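Local coordinates for hypothetical 33.3 KDA protein IN ade3-ser2 intergenic region (Saccharomyces cerevisiae, PDB 1ODF) that is a probable ATP-dependent kinase of still unknown substrate, built on a P-loop fold that closely resembles bacterial pantothenate kinase, at residues 67-70 with 71-74; 78-81 with 82-86. All coordinates share one frame; numbering follows the deposited sequence.

Contact 1 of 2, residues 67-70 with 71-74. With SO4 (sulfate ion), chain C.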
loop_
_atom_site.group_PDB
_atom_site.type_symbol
_atom_site.label_atom_id
_atom_site.label_comp_id
_atom_site.label_asym_id
_atom_site.label_seq_id
_atom_site.Cartn_x
_atom_site.Cartn_y
_atom_site.Cartn_z
ATOM N N TYR A 67 -6.197 11.147 -1.591
ATOM C CA TYR A 67 -5.001 10.393 -1.244
ATOM C C TYR A 67 -5.192 9.647 0.062
ATOM O O TYR A 67 -5.839 10.140 0.987
ATOM C CB TYR A 67 -3.792 11.331 -1.117
ATOM C CG TYR A 67 -2.521 10.639 -0.665
ATOM C CD1 TYR A 67 -2.350 10.229 0.666
ATOM C CD2 TYR A 67 -1.510 10.345 -1.577
ATOM C CE1 TYR A 67 -1.210 9.534 1.071
ATOM C CE2 TYR A 67 -0.362 9.657 -1.187
ATOM C CZ TYR A 67 -0.218 9.251 0.136
ATOM O OH TYR A 67 0.919 8.568 0.508
ATOM N N ALA A 68 -4.622 8.452 0.133
ATOM C CA ALA A 68 -4.700 7.665 1.345
ATOM C C ALA A 68 -3.649 6.565 1.361
ATOM O O ALA A 68 -3.245 6.055 0.319
ATOM C CB ALA A 68 -6.097 7.049 1.492
ATOM N N SER A 69 -3.178 6.246 2.558
ATOM C CA SER A 69 -2.245 5.149 2.751
ATOM C C SER A 69 -3.179 4.053 3.234
ATOM O O SER A 69 -4.136 4.329 3.958
ATOM C CB SER A 69 -1.234 5.462 3.852
ATOM O OG SER A 69 -0.759 4.258 4.439
ATOM N N ILE A 70 -2.939 2.818 2.827
ATOM C CA ILE A 70 -3.807 1.747 3.287
ATOM C C ILE A 70 -3.821 1.702 4.823
ATOM O O ILE A 70 -4.820 1.318 5.430
ATOM C CB ILE A 70 -3.359 0.367 2.714
ATOM C CG1 ILE A 70 -4.336 -0.730 3.152
ATOM C CG2 ILE A 70 -1.940 0.045 3.159
ATOM C CD1 ILE A 70 -5.743 -0.575 2.585
ATOM N N ASP A 71 -2.731 2.121 5.459
ATOM C CA ASP A 71 -2.682 2.092 6.920
ATOM C C ASP A 71 -3.604 3.112 7.591
ATOM O O ASP A 71 -3.854 3.037 8.795
ATOM C CB ASP A 71 -1.246 2.241 7.395
ATOM C CG ASP A 71 -0.428 0.992 7.130
ATOM O OD1 ASP A 71 0.818 1.073 7.168
ATOM O OD2 ASP A 71 -1.036 -0.077 6.888
ATOM N N ASP A 72 -4.123 4.048 6.804
ATOM C CA ASP A 72 -5.064 5.026 7.316
ATOM C C ASP A 72 -6.299 4.247 7.776
ATOM O O ASP A 72 -7.083 4.730 8.599
ATOM C CB ASP A 72 -5.508 5.993 6.212
ATOM C CG ASP A 72 -4.445 7.003 5.842
ATOM O OD1 ASP A 72 -3.395 7.055 6.519
ATOM O OD2 ASP A 72 -4.679 7.760 4.871
ATOM N N PHE A 73 -6.465 3.044 7.229
ATOM C CA PHE A 73 -7.614 2.200 7.548
ATOM C C PHE A 73 -7.359 1.099 8.567
ATOM O O PHE A 73 -8.097 0.114 8.606
ATOM C CB PHE A 73 -8.186 1.566 6.270
ATOM C CG PHE A 73 -8.891 2.536 5.369
ATOM C CD1 PHE A 73 -8.171 3.386 4.534
ATOM C CD2 PHE A 73 -10.283 2.614 5.367
ATOM C CE1 PHE A 73 -8.830 4.304 3.705
ATOM C CE2 PHE A 73 -10.951 3.526 4.546
ATOM C CZ PHE A 73 -10.220 4.371 3.715
ATOM N N TYR A 74 -6.314 1.244 9.379
ATOM C CA TYR A 74 -6.034 0.239 10.412
ATOM C C TYR A 74 -7.262 0.117 11.322
ATOM O O TYR A 74 -8.063 1.057 11.456
ATOM C CB TYR A 74 -4.829 0.651 11.275
ATOM C CG TYR A 74 -3.464 0.181 10.793
ATOM C CD1 TYR A 74 -2.337 0.988 10.954
ATOM C CD2 TYR A 74 -3.287 -1.078 10.231
ATOM C CE1 TYR A 74 -1.071 0.554 10.571
ATOM C CE2 TYR A 74 -2.016 -1.527 9.842
ATOM C CZ TYR A 74 -0.912 -0.709 10.014
ATOM O OH TYR A 74 0.352 -1.141 9.634
HETATM S S SO4 C . 3.720 0.065 11.348
HETATM O O1 SO4 C . 3.863 -1.197 12.095
HETATM O O2 SO4 C . 2.294 0.401 11.232
HETATM O O3 SO4 C . 4.433 1.147 12.053
HETATM O O4 SO4 C . 4.298 -0.096 10.002
#

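Contact 2 of 2, residues 78-81 with 82-86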
loop_
_atom_site.group_PDB
_atom_site.type_symbol
_atom_site.label_atom_id
_atom_site.label_comp_id
_atom_site.label_asym_id
_atom_site.label_seq_id
_atom_site.Cartn_x
_atom_site.Cartn_y
_atom_site.Cartn_z
ATOM N N GLU A 78 -9.135 -0.816 19.723
ATOM C CA GLU A 78 -10.027 -1.775 20.354
ATOM C C GLU A 78 -10.300 -2.998 19.488
ATOM O O GLU A 78 -10.289 -4.126 19.977
ATOM C CB GLU A 78 -11.355 -1.108 20.709
ATOM C CG GLU A 78 -12.240 -1.994 21.552
ATOM C CD GLU A 78 -11.564 -2.363 22.859
ATOM O OE1 GLU A 78 -11.936 -3.392 23.466
ATOM O OE2 GLU A 78 -10.655 -1.612 23.280
ATOM N N ASP A 79 -10.557 -2.778 18.202
ATOM C CA ASP A 79 -10.826 -3.894 17.309
ATOM C C ASP A 79 -9.587 -4.751 17.100
ATOM O O ASP A 79 -9.692 -5.961 16.911
ATOM C CB ASP A 79 -11.360 -3.405 15.959
ATOM C CG ASP A 79 -12.848 -3.106 15.998
ATOM O OD1 ASP A 79 -13.607 -3.937 16.546
ATOM O OD2 ASP A 79 -13.263 -2.050 15.475
ATOM N N GLN A 80 -8.415 -4.130 17.128
ATOM C CA GLN A 80 -7.186 -4.892 16.950
ATOM C C GLN A 80 -7.027 -5.812 18.159
ATOM O O GLN A 80 -6.581 -6.954 18.032
ATOM C CB GLN A 80 -5.978 -3.961 16.830
ATOM C CG GLN A 80 -4.637 -4.687 16.701
ATOM C CD GLN A 80 -4.554 -5.604 15.480
ATOM O OE1 GLN A 80 -4.375 -6.818 15.609
ATOM N NE2 GLN A 80 -4.677 -5.021 14.290
ATOM N N LEU A 81 -7.407 -5.316 19.335
ATOM C CA LEU A 81 -7.317 -6.124 20.548
ATOM C C LEU A 81 -8.223 -7.335 20.382
ATOM O O LEU A 81 -7.869 -8.450 20.774
ATOM C CB LEU A 81 -7.753 -5.314 21.771
ATOM C CG LEU A 81 -6.847 -4.140 22.151
ATOM C CD1 LEU A 81 -7.408 -3.464 23.390
ATOM C CD2 LEU A 81 -5.416 -4.634 22.394
ATOM N N LYS A 82 -9.394 -7.097 19.793
ATOM C CA LYS A 82 -10.369 -8.150 19.537
ATOM C C LYS A 82 -9.757 -9.137 18.552
ATOM O O LYS A 82 -9.912 -10.346 18.688
ATOM C CB LYS A 82 -11.650 -7.554 18.942
ATOM C CG LYS A 82 -12.636 -8.593 18.411
ATOM C CD LYS A 82 -13.462 -8.045 17.236
ATOM C CE LYS A 82 -14.560 -7.079 17.676
ATOM N NZ LYS A 82 -15.646 -7.787 18.422
ATOM N N LEU A 83 -9.058 -8.609 17.557
ATOM C CA LEU A 83 -8.416 -9.440 16.552
ATOM C C LEU A 83 -7.295 -10.276 17.170
ATOM O O LEU A 83 -7.062 -11.412 16.755
ATOM C CB LEU A 83 -7.836 -8.575 15.433
ATOM C CG LEU A 83 -7.208 -9.386 14.295
ATOM C CD1 LEU A 83 -8.314 -10.115 13.534
ATOM C CD2 LEU A 83 -6.417 -8.472 13.362
ATOM N N ASN A 84 -6.597 -9.702 18.151
ATOM C CA ASN A 84 -5.497 -10.398 18.817
ATOM C C ASN A 84 -5.952 -11.730 19.388
ATOM O O ASN A 84 -5.338 -12.767 19.133
ATOM C CB ASN A 84 -4.914 -9.549 19.952
ATOM C CG ASN A 84 -4.050 -8.417 19.449
ATOM O OD1 ASN A 84 -3.345 -8.558 18.448
ATOM N ND2 ASN A 84 -4.080 -7.287 20.153
ATOM N N GLU A 85 -7.029 -11.686 20.166
ATOM C CA GLU A 85 -7.583 -12.877 20.798
ATOM C C GLU A 85 -8.209 -13.828 19.787
ATOM O O GLU A 85 -7.962 -15.034 19.831
ATOM C CB GLU A 85 -8.624 -12.473 21.845
ATOM C CG GLU A 85 -9.671 -11.513 21.317
ATOM C CD GLU A 85 -10.612 -11.017 22.398
ATOM O OE1 GLU A 85 -10.126 -10.402 23.376
ATOM O OE2 GLU A 85 -11.836 -11.238 22.267
ATOM N N GLN A 86 -9.014 -13.283 18.875
ATOM C CA GLN A 86 -9.669 -14.091 17.852
ATOM C C GLN A 86 -8.650 -15.024 17.201
ATOM O O GLN A 86 -8.943 -16.187 16.936
ATOM C CB GLN A 86 -10.294 -13.191 16.793
ATOM C CG GLN A 86 -11.334 -13.871 15.929
ATOM C CD GLN A 86 -11.775 -12.996 14.773
ATOM O OE1 GLN A 86 -12.051 -11.806 14.949
ATOM N NE2 GLN A 86 -11.847 -13.580 13.580
#

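Contact 1 of 2, residues 67-70 with 71-74
S69 and D72 meet round the tight turn that follows strand 65-69, the aspartate reaching back to the serine's N-H. The D72 carboxylate comes back to the strand because CG stands beside its own backbone N (chi1 -74°), and OD2 receives the N-H of S69 at 3.1 Å in a fairly straight bond. The donor approaches from above the carboxylate plane, 77° out of it. Because OD2 is buried and also forms a salt bridge with K130, an acidic side chain suits this place. In return D72 N donates to S69 O (2.9 Å).

With chi1 at 154°, S69 points OG away from its own N and toward the chain that follows, where it accepts the N-H of D71 at 3.1 Å. That bond makes an ST turn, while the bond from S69 N to D72 OD2 resembles one half of a capping box, at the point where an outer strand of the P-loop kinase sheet passes into a 3-10 turn. A short hydroxyl can reach the N-H two residues on; the S69 side chain lies about 6 Å from that of S45 in the predicted ATP site, without touching it.

D71 turns its OD2 to H102, and its CA sits 4.2 Å above the Y74 ring, over the centre. Y74 OH donates to sulfate O2 (3.0 Å), an ion also held by R96. The F73 ring presents its edge to the small A68 methyl, CB to CE1 4.5 Å.

Contact 2 of 2, residues 78-81 with 82-86
L83 lays its CD2 methyl against the end of Q80, 4.0 Å from the amide carbon CD, the two side chains crossing at a slant. Both send CG anti to the backbone N, and Q80 then bends at its second torsion (chi2 60°), which folds its amide back over the following turn toward L83. The pair is buried on L75 and T101, so the branched leucine supplies apolar bulk against which the flat end of the glutamine lies.

N84 crosses Q80 at about a right angle, the two amide planes 47° apart. Its OD1 accepts the backbone N-H of G95, tying the helix to a following loop, a task for which a short amide is well fitted. On its other flank L81 passes N84 obliquely, CD2 lying 3.7 Å from ND2.

All of this rides on an ordinary alpha-helix, residues 77-86, amphipathic and with one side turned to solvent. Its i to i+4 bonds include L83 N to D79 O and N84 N to Q80 O, both 2.8 Å, with K82 N to E78 O a little longer at 3.1 Å; E85 N to L81 O, at 3.4 Å, is weak, near the helix end.

On the exposed side D79 and K82 run alongside each other, pointing the same way. The lysine chain brings CE within 3.5 Å of D79 OD1, but bends at its last two torsions carry NZ off to 4.7 Å, so any attraction between the opposite charges is probably weak, and no salt bridge forms. D79 OD2 is instead hydrogen-bonded to T76, the residue just before the helix.

In the fold
From the N terminus, the chain passes the predicted ATP-binding loop, runs through helix 44-59 and enters strand 65-69, an outermost strand of the main sheet beside strand 155-160. Contact 1 closes the short turn at the end of that strand; contact 2 then spans successive turns of helix 77-86. The two come in series, neither nesting nor crossing, and their centres lie about 19 Å apart, with a few linking residues between. Contact 1 is buried among strands 125-132 and 155-160 and helix 104-114, whereas contact 2 sits near the periphery, about 22 Å from the chain centre. T101 touches both contacts, Y74 in the first and Q80 and L83 in the second, while its neighbour H102 joins contact 1.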